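Long-range contact in glycogen accumulation regulator GarA (Mycobacterium tuberculosis, PDB 6I2P), which probably regulates glycogen and glutamate metabolism by binding metabolic enzymes through its phosphothreonine-recognising forkhead-associated (FHA) domain: residues F109-N123 with V127-I140. Sequence-based numbering, arbitrary orientation.
Sequences FNVVDVGSLNGTYVN and VDSAVLANGDEVQI
Val111 and Val122, from the two facing sheets of the FHA beta sandwich, close on Ala130 and Leu132 at one edge of its core. Strand 129-132 runs antiparallel to 109-113, and 137-140 to 120-122 in the other sheet. Val111 N gives a hydrogen bond to Ala130 O (2.8 Å), and the return bond, Ala130 N to Val111 O, fixes the register. Branched and small apolar residues suit this edge of the core: with CG1 anti to the backbone N (chi1 171°), Val122 CG2 sits beside N and lies 3.8 Å from Val127 CG2 and 4.0 Å from CB of the small Ala130. Leu132 slants across Val111, its CD2 meeting CG1 at 4.0 Å, and Phe147 of strand 143-149 touches the same leucine. Tyr121 and Gln139 run side by side, with ring and amide planes 38° apart; Ser32 holds Gln139 OE1. At the loop end Asp113 CG swings away from its backbone N (chi1 -174°): OD1 accepts Gly115 N-H, an Asx turn, and Ser116 N-H, extending it to an Asx motif; OD2 receives Ser116 OG on its syn lone pair and Thr120 OG1 on its anti one. Asn118 of this loop hydrogen-bonds another protein's backbone and packs on its modified side chain, consistent with phosphopeptide recognition. Asn123, both donor and acceptor, suits the far end: OD1 accepts Glu137 N, and ND2 reaches Asp136 OD1 at 2.9 Å from above the carboxylate plane.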
ATOM      1  N   PHE C 109     -15.782  21.265 -20.580  1.00 66.31           N
ATOM      2  CA  PHE C 109     -15.009  20.059 -20.333  1.00 62.21           C
ATOM      3  C   PHE C 109     -15.598  19.209 -19.216  1.00 62.40           C
ATOM      4  O   PHE C 109     -16.219  19.726 -18.287  1.00 62.27           O
ATOM      5  CB  PHE C 109     -13.543  20.403 -20.029  1.00 61.85           C
ATOM      6  CG  PHE C 109     -12.780  20.975 -21.199  1.00 64.07           C
ATOM      7  CD1 PHE C 109     -12.105  20.141 -22.086  1.00 66.66           C
ATOM      8  CD2 PHE C 109     -12.737  22.349 -21.420  1.00 66.96           C
ATOM      9  CE1 PHE C 109     -11.413  20.672 -23.180  1.00 68.70           C
ATOM     10  CE2 PHE C 109     -12.045  22.878 -22.511  1.00 70.62           C
ATOM     11  CZ  PHE C 109     -11.378  22.038 -23.378  1.00 68.67           C
ATOM     12  N   ASN C 110     -15.383  17.896 -19.313  1.00 55.79           N
ATOM     13  CA  ASN C 110     -15.802  16.937 -18.305  1.00 54.35           C
ATOM     14  C   ASN C 110     -14.812  15.783 -18.203  1.00 54.64           C
ATOM     15  O   ASN C 110     -14.123  15.474 -19.174  1.00 53.88           O
ATOM     16  CB  ASN C 110     -17.238  16.436 -18.540  1.00 59.23           C
ATOM     17  CG  ASN C 110     -17.518  15.907 -19.922  1.00 82.61           C
ATOM     18  OD1 ASN C 110     -17.206  14.756 -20.245  1.00 72.27           O
ATOM     19  ND2 ASN C 110     -18.140  16.737 -20.758  1.00 77.05           N
ATOM     20  N   VAL C 111     -14.698  15.186 -17.012  1.00 49.17           N
ATOM     21  CA  VAL C 111     -13.848  14.014 -16.797  1.00 46.84           C
ATOM     22  C   VAL C 111     -14.755  12.785 -16.702  1.00 50.51           C
ATOM     23  O   VAL C 111     -15.851  12.861 -16.142  1.00 49.96           O
ATOM     24  CB  VAL C 111     -12.834  14.137 -15.613  1.00 48.38           C
ATOM     25  CG1 VAL C 111     -13.540  14.293 -14.270  1.00 48.24           C
ATOM     26  CG2 VAL C 111     -11.858  12.956 -15.578  1.00 46.49           C
ATOM     27  N   VAL C 112     -14.309  11.670 -17.279  1.00 47.49           N
ATOM     28  CA  VAL C 112     -15.047  10.420 -17.238  1.00 48.14           C
ATOM     29  C   VAL C 112     -14.092   9.261 -16.931  1.00 50.51           C
ATOM     30  O   VAL C 112     -13.032   9.152 -17.549  1.00 48.29           O
ATOM     31  CB  VAL C 112     -15.916  10.211 -18.512  1.00 54.43           C
ATOM     32  CG1 VAL C 112     -15.065   9.969 -19.758  1.00 54.84           C
ATOM     33  CG2 VAL C 112     -16.936   9.100 -18.316  1.00 55.57           C
ATOM     34  N   ASP C 113     -14.471   8.404 -15.966  1.00 48.02           N
ATOM     35  CA  ASP C 113     -13.688   7.227 -15.609  1.00 46.85           C
ATOM     36  C   ASP C 113     -14.101   6.139 -16.575  1.00 52.49           C
ATOM     37  O   ASP C 113     -15.291   5.846 -16.705  1.00 54.07           O
ATOM     38  CB  ASP C 113     -13.936   6.809 -14.156  1.00 47.97           C
ATOM     39  CG  ASP C 113     -13.035   5.675 -13.711  1.00 51.32           C
ATOM     40  OD1 ASP C 113     -13.358   4.505 -14.018  1.00 51.86           O
ATOM     41  OD2 ASP C 113     -12.016   5.956 -13.045  1.00 51.15           O
ATOM     42  N   VAL C 114     -13.123   5.568 -17.283  1.00 49.05           N
ATOM     43  CA  VAL C 114     -13.379   4.548 -18.301  1.00 50.28           C
ATOM     44  C   VAL C 114     -13.279   3.104 -17.742  1.00 54.53           C
ATOM     45  O   VAL C 114     -13.351   2.148 -18.512  1.00 55.64           O
ATOM     46  CB  VAL C 114     -12.521   4.763 -19.584  1.00 54.49           C
ATOM     47  CG1 VAL C 114     -12.874   6.089 -20.263  1.00 54.13           C
ATOM     48  CG2 VAL C 114     -11.017   4.664 -19.300  1.00 53.23           C
ATOM     49  N   GLY C 115     -13.178   2.967 -16.422  1.00 50.08           N
ATOM     50  CA  GLY C 115     -13.103   1.668 -15.761  1.00 50.59           C
ATOM     51  C   GLY C 115     -11.780   1.397 -15.072  1.00 53.53           C
ATOM     52  O   GLY C 115     -11.144   0.374 -15.329  1.00 54.50           O
ATOM     53  N   SER C 116     -11.346   2.307 -14.197  1.00 48.12           N
ATOM     54  CA  SER C 116     -10.093   2.128 -13.466  1.00 46.68           C
ATOM     55  C   SER C 116     -10.290   1.274 -12.203  1.00 51.31           C
ATOM     56  O   SER C 116     -11.426   0.979 -11.822  1.00 50.89           O
ATOM     57  CB  SER C 116      -9.489   3.478 -13.106  1.00 45.77           C
ATOM     58  OG  SER C 116     -10.264   4.126 -12.113  1.00 47.64           O
ATOM     59  N   LEU C 117      -9.174   0.889 -11.570  1.00 48.18           N
ATOM     60  CA  LEU C 117      -9.129   0.101 -10.347  1.00 48.86           C
ATOM     61  C   LEU C 117      -9.400   0.962  -9.101  1.00 50.77           C
ATOM     62  O   LEU C 117     -10.195   0.573  -8.251  1.00 49.45           O
ATOM     63  CB  LEU C 117      -7.748  -0.606 -10.239  1.00 49.53           C
ATOM     64  CG  LEU C 117      -7.442  -1.399  -8.957  1.00 54.15           C
ATOM     65  CD1 LEU C 117      -8.346  -2.612  -8.818  1.00 54.93           C
ATOM     66  CD2 LEU C 117      -5.980  -1.793  -8.901  1.00 55.13           C
ATOM     67  N   ASN C 118      -8.733   2.117  -8.997  1.00 48.02           N
ATOM     68  CA  ASN C 118      -8.825   2.988  -7.822  1.00 47.95           C
ATOM     69  C   ASN C 118      -9.767   4.205  -7.983  1.00 50.49           C
ATOM     70  O   ASN C 118      -9.970   4.950  -7.016  1.00 49.69           O
ATOM     71  CB  ASN C 118      -7.423   3.409  -7.384  1.00 48.35           C
ATOM     72  CG  ASN C 118      -6.515   2.227  -7.075  1.00 64.07           C
ATOM     73  OD1 ASN C 118      -6.821   1.354  -6.248  1.00 56.39           O
ATOM     74  ND2 ASN C 118      -5.376   2.164  -7.743  1.00 53.00           N
ATOM     75  N   GLY C 119     -10.370   4.350  -9.166  1.00 46.21           N
ATOM     76  CA  GLY C 119     -11.335   5.405  -9.464  1.00 45.54           C
ATOM     77  C   GLY C 119     -10.788   6.789  -9.744  1.00 48.06           C
ATOM     78  O   GLY C 119      -9.584   7.037  -9.668  1.00 44.97           O
ATOM     79  N   THR C 120     -11.703   7.700 -10.095  1.00 46.16           N
ATOM     80  CA  THR C 120     -11.429   9.104 -10.390  1.00 45.04           C
ATOM     81  C   THR C 120     -12.194   9.966  -9.384  1.00 49.66           C
ATOM     82  O   THR C 120     -13.367   9.708  -9.103  1.00 50.05           O
ATOM     83  CB  THR C 120     -11.753   9.433 -11.862  1.00 48.95           C
ATOM     84  OG1 THR C 120     -11.093   8.488 -12.703  1.00 48.21           O
ATOM     85  CG2 THR C 120     -11.317  10.844 -12.260  1.00 45.65           C
ATOM     86  N   TYR C 121     -11.519  10.979  -8.837  1.00 46.50           N
ATOM     87  CA  TYR C 121     -12.098  11.879  -7.847  1.00 47.50           C
ATOM     88  C   TYR C 121     -12.068  13.314  -8.341  1.00 51.25           C
ATOM     89  O   TYR C 121     -11.080  13.750  -8.934  1.00 50.25           O
ATOM     90  CB  TYR C 121     -11.357  11.770  -6.499  1.00 49.13           C
ATOM     91  CG  TYR C 121     -11.272  10.362  -5.944  1.00 51.58           C
ATOM     92  CD1 TYR C 121     -10.261   9.492  -6.345  1.00 52.80           C
ATOM     93  CD2 TYR C 121     -12.164   9.920  -4.974  1.00 53.78           C
ATOM     94  CE1 TYR C 121     -10.177   8.196  -5.838  1.00 54.01           C
ATOM     95  CE2 TYR C 121     -12.076   8.633  -4.440  1.00 55.21           C
ATOM     96  CZ  TYR C 121     -11.083   7.772  -4.882  1.00 61.88           C
ATOM     97  OH  TYR C 121     -10.984   6.502  -4.369  1.00 64.33           O
ATOM     98  N   VAL C 122     -13.163  14.040  -8.115  1.00 48.94           N
ATOM     99  CA  VAL C 122     -13.283  15.459  -8.441  1.00 49.05           C
ATOM    100  C   VAL C 122     -13.611  16.143  -7.132  1.00 53.73           C
ATOM    101  O   VAL C 122     -14.629  15.821  -6.515  1.00 54.99           O
ATOM    102  CB  VAL C 122     -14.303  15.768  -9.572  1.00 53.68           C
ATOM    103  CG1 VAL C 122     -14.545  17.274  -9.707  1.00 54.56           C
ATOM    104  CG2 VAL C 122     -13.821  15.188 -10.895  1.00 51.88           C
ATOM    105  N   ASN C 123     -12.706  17.029  -6.679  1.00 49.96           N
ATOM    106  CA  ASN C 123     -12.805  17.768  -5.415  1.00 51.62           C
ATOM    107  C   ASN C 123     -12.988  16.810  -4.212  1.00 57.79           C
ATOM    108  O   ASN C 123     -13.844  17.036  -3.347  1.00 59.38           O
ATOM    109  CB  ASN C 123     -13.879  18.876  -5.490  1.00 51.50           C
ATOM    110  CG  ASN C 123     -13.641  19.894  -6.587  1.00 59.90           C
ATOM    111  OD1 ASN C 123     -12.507  20.158  -7.005  1.00 49.41           O
ATOM    112  ND2 ASN C 123     -14.712  20.491  -7.083  1.00 51.34           N
ATOM    113  N   VAL C 127     -16.203   9.891  -8.519  1.00 51.95           N
ATOM    114  CA  VAL C 127     -17.128  10.127  -9.635  1.00 52.08           C
ATOM    115  C   VAL C 127     -16.957   9.135 -10.779  1.00 55.59           C
ATOM    116  O   VAL C 127     -15.863   8.603 -10.999  1.00 53.34           O
ATOM    117  CB  VAL C 127     -17.081  11.593 -10.180  1.00 55.34           C
ATOM    118  CG1 VAL C 127     -17.526  12.617  -9.138  1.00 56.58           C
ATOM    119  CG2 VAL C 127     -15.711  11.950 -10.761  1.00 52.91           C
ATOM    120  N   ASP C 128     -18.040   8.936 -11.540  1.00 53.99           N
ATOM    121  CA  ASP C 128     -18.036   8.151 -12.766  1.00 53.61           C
ATOM    122  C   ASP C 128     -17.797   9.184 -13.881  1.00 55.06           C
ATOM    123  O   ASP C 128     -16.910   9.007 -14.714  1.00 53.28           O
ATOM    124  CB  ASP C 128     -19.379   7.430 -12.960  1.00 57.86           C
ATOM    125  CG  ASP C 128     -19.682   6.344 -11.946  1.00 69.52           C
ATOM    126  OD1 ASP C 128     -18.795   5.497 -11.699  1.00 70.38           O
ATOM    127  OD2 ASP C 128     -20.815   6.321 -11.423  1.00 76.62           O
ATOM    128  N   SER C 129     -18.558  10.296 -13.836  1.00 52.26           N
ATOM    129  CA  SER C 129     -18.462  11.422 -14.765  1.00 52.58           C
ATOM    130  C   SER C 129     -18.793  12.730 -14.046  1.00 58.08           C
ATOM    131  O   SER C 129     -19.731  12.779 -13.245  1.00 60.44           O
ATOM    132  CB  SER C 129     -19.392  11.226 -15.957  1.00 56.89           C
ATOM    133  OG  SER C 129     -20.753  11.284 -15.569  1.00 69.68           O
ATOM    134  N   ALA C 130     -18.038  13.789 -14.342  1.00 53.60           N
ATOM    135  CA  ALA C 130     -18.249  15.113 -13.745  1.00 53.90           C
ATOM    136  C   ALA C 130     -17.850  16.220 -14.690  1.00 56.46           C
ATOM    137  O   ALA C 130     -16.830  16.109 -15.365  1.00 53.40           O
ATOM    138  CB  ALA C 130     -17.465  15.239 -12.445  1.00 53.39           C
ATOM    139  N   VAL C 131     -18.649  17.299 -14.721  1.00 56.05           N
ATOM    140  CA  VAL C 131     -18.404  18.507 -15.513  1.00 56.61           C
ATOM    141  C   VAL C 131     -17.334  19.303 -14.750  1.00 60.38           C
ATOM    142  O   VAL C 131     -17.414  19.423 -13.524  1.00 60.57           O
ATOM    143  CB  VAL C 131     -19.712  19.328 -15.719  1.00 63.86           C
ATOM    144  CG1 VAL C 131     -19.445  20.670 -16.408  1.00 64.52           C
ATOM    145  CG2 VAL C 131     -20.753  18.523 -16.494  1.00 65.35           C
ATOM    146  N   LEU C 132     -16.329  19.827 -15.470  1.00 56.04           N
ATOM    147  CA  LEU C 132     -15.242  20.580 -14.860  1.00 53.94           C
ATOM    148  C   LEU C 132     -15.373  22.092 -15.014  1.00 58.90           C
ATOM    149  O   LEU C 132     -15.627  22.601 -16.106  1.00 59.90           O
ATOM    150  CB  LEU C 132     -13.875  20.091 -15.369  1.00 51.54           C
ATOM    151  CG  LEU C 132     -13.552  18.598 -15.155  1.00 54.42           C
ATOM    152  CD1 LEU C 132     -12.380  18.160 -16.009  1.00 52.73           C
ATOM    153  CD2 LEU C 132     -13.310  18.273 -13.683  1.00 55.62           C
ATOM    154  N   ALA C 133     -15.186  22.793 -13.897  1.00 55.10           N
ATOM    155  CA  ALA C 133     -15.171  24.249 -13.782  1.00 56.77           C
ATOM    156  C   ALA C 133     -13.742  24.661 -13.410  1.00 59.78           C
ATOM    157  O   ALA C 133     -12.999  23.838 -12.870  1.00 58.22           O
ATOM    158  CB  ALA C 133     -16.138  24.695 -12.696  1.00 59.70           C
ATOM    159  N   ASN C 134     -13.352  25.914 -13.703  1.00 57.60           N
ATOM    160  CA  ASN C 134     -12.011  26.428 -13.403  1.00 56.52           C
ATOM    161  C   ASN C 134     -11.696  26.340 -11.900  1.00 59.59           C
ATOM    162  O   ASN C 134     -12.461  26.851 -11.074  1.00 60.78           O
ATOM    163  CB  ASN C 134     -11.847  27.866 -13.915  1.00 57.68           C
ATOM    164  CG  ASN C 134     -10.496  28.469 -13.611  1.00 68.32           C
ATOM    165  OD1 ASN C 134      -9.481  28.121 -14.217  1.00 52.02           O
ATOM    166  ND2 ASN C 134     -10.455  29.384 -12.656  1.00 63.71           N
ATOM    167  N   GLY C 135     -10.595  25.662 -11.581  1.00 53.60           N
ATOM    168  CA  GLY C 135     -10.137  25.482 -10.209  1.00 53.18           C
ATOM    169  C   GLY C 135     -10.408  24.122  -9.602  1.00 55.78           C
ATOM    170  O   GLY C 135      -9.952  23.851  -8.486  1.00 54.98           O
ATOM    171  N   ASP C 136     -11.158  23.258 -10.322  1.00 52.32           N
ATOM    172  CA  ASP C 136     -11.486  21.901  -9.874  1.00 51.11           C
ATOM    173  C   ASP C 136     -10.245  21.031  -9.781  1.00 53.23           C
ATOM    174  O   ASP C 136      -9.339  21.152 -10.608  1.00 50.52           O
ATOM    175  CB  ASP C 136     -12.515  21.245 -10.807  1.00 52.78           C
ATOM    176  CG  ASP C 136     -13.965  21.590 -10.521  1.00 60.29           C
ATOM    177  OD1 ASP C 136     -14.243  22.158  -9.442  1.00 61.80           O
ATOM    178  OD2 ASP C 136     -14.824  21.280 -11.370  1.00 65.48           O
ATOM    179  N   GLU C 137     -10.207  20.160  -8.760  1.00 51.28           N
ATOM    180  CA  GLU C 137      -9.107  19.233  -8.535  1.00 49.77           C
ATOM    181  C   GLU C 137      -9.504  17.814  -8.933  1.00 52.73           C
ATOM    182  O   GLU C 137     -10.513  17.289  -8.463  1.00 52.33           O
ATOM    183  CB  GLU C 137      -8.600  19.303  -7.088  1.00 52.14           C
ATOM    184  CG  GLU C 137      -7.754  20.545  -6.826  1.00 67.61           C
ATOM    185  CD  GLU C 137      -6.830  20.506  -5.624  1.00 93.32           C
ATOM    186  OE1 GLU C 137      -6.916  21.429  -4.785  1.00 94.69           O
ATOM    187  OE2 GLU C 137      -6.003  19.569  -5.530  1.00 91.11           O
ATOM    188  N   VAL C 138      -8.714  17.208  -9.825  1.00 49.04           N
ATOM    189  CA  VAL C 138      -8.934  15.859 -10.345  1.00 47.88           C
ATOM    190  C   VAL C 138      -7.864  14.922  -9.799  1.00 50.64           C
ATOM    191  O   VAL C 138      -6.672  15.166  -9.988  1.00 49.36           O
ATOM    192  CB  VAL C 138      -9.007  15.813 -11.899  1.00 51.14           C
ATOM    193  CG1 VAL C 138      -9.445  14.430 -12.390  1.00 50.91           C
ATOM    194  CG2 VAL C 138      -9.939  16.890 -12.448  1.00 51.61           C
ATOM    195  N   GLN C 139      -8.294  13.848  -9.121  1.00 47.78           N
ATOM    196  CA  GLN C 139      -7.372  12.855  -8.586  1.00 46.75           C
ATOM    197  C   GLN C 139      -7.436  11.577  -9.398  1.00 50.05           C
ATOM    198  O   GLN C 139      -8.482  10.928  -9.467  1.00 50.29           O
ATOM    199  CB  GLN C 139      -7.588  12.592  -7.085  1.00 48.82           C
ATOM    200  CG  GLN C 139      -6.381  11.929  -6.428  1.00 57.60           C
ATOM    201  CD  GLN C 139      -6.693  11.299  -5.098  1.00 68.77           C
ATOM    202  OE1 GLN C 139      -6.993  11.972  -4.109  1.00 62.92           O
ATOM    203  NE2 GLN C 139      -6.606   9.986  -5.043  1.00 61.94           N
ATOM    204  N   ILE C 140      -6.312  11.256 -10.051  1.00 45.97           N
ATOM    205  CA  ILE C 140      -6.097  10.047 -10.845  1.00 45.24           C
ATOM    206  C   ILE C 140      -4.855   9.411 -10.228  1.00 49.15           C
ATOM    207  O   ILE C 140      -3.758   9.961 -10.328  1.00 49.75           O
ATOM    208  CB  ILE C 140      -5.974  10.350 -12.368  1.00 47.83           C
ATOM    209  CG1 ILE C 140      -7.330  10.842 -12.942  1.00 47.75           C
ATOM    210  CG2 ILE C 140      -5.470   9.122 -13.136  1.00 48.66           C
ATOM    211  CD1 ILE C 140      -7.275  11.541 -14.318  1.00 52.41           C
TER
HETATM  212  O   HOH W   1     -14.344   6.817  -9.653  1.00 53.01           O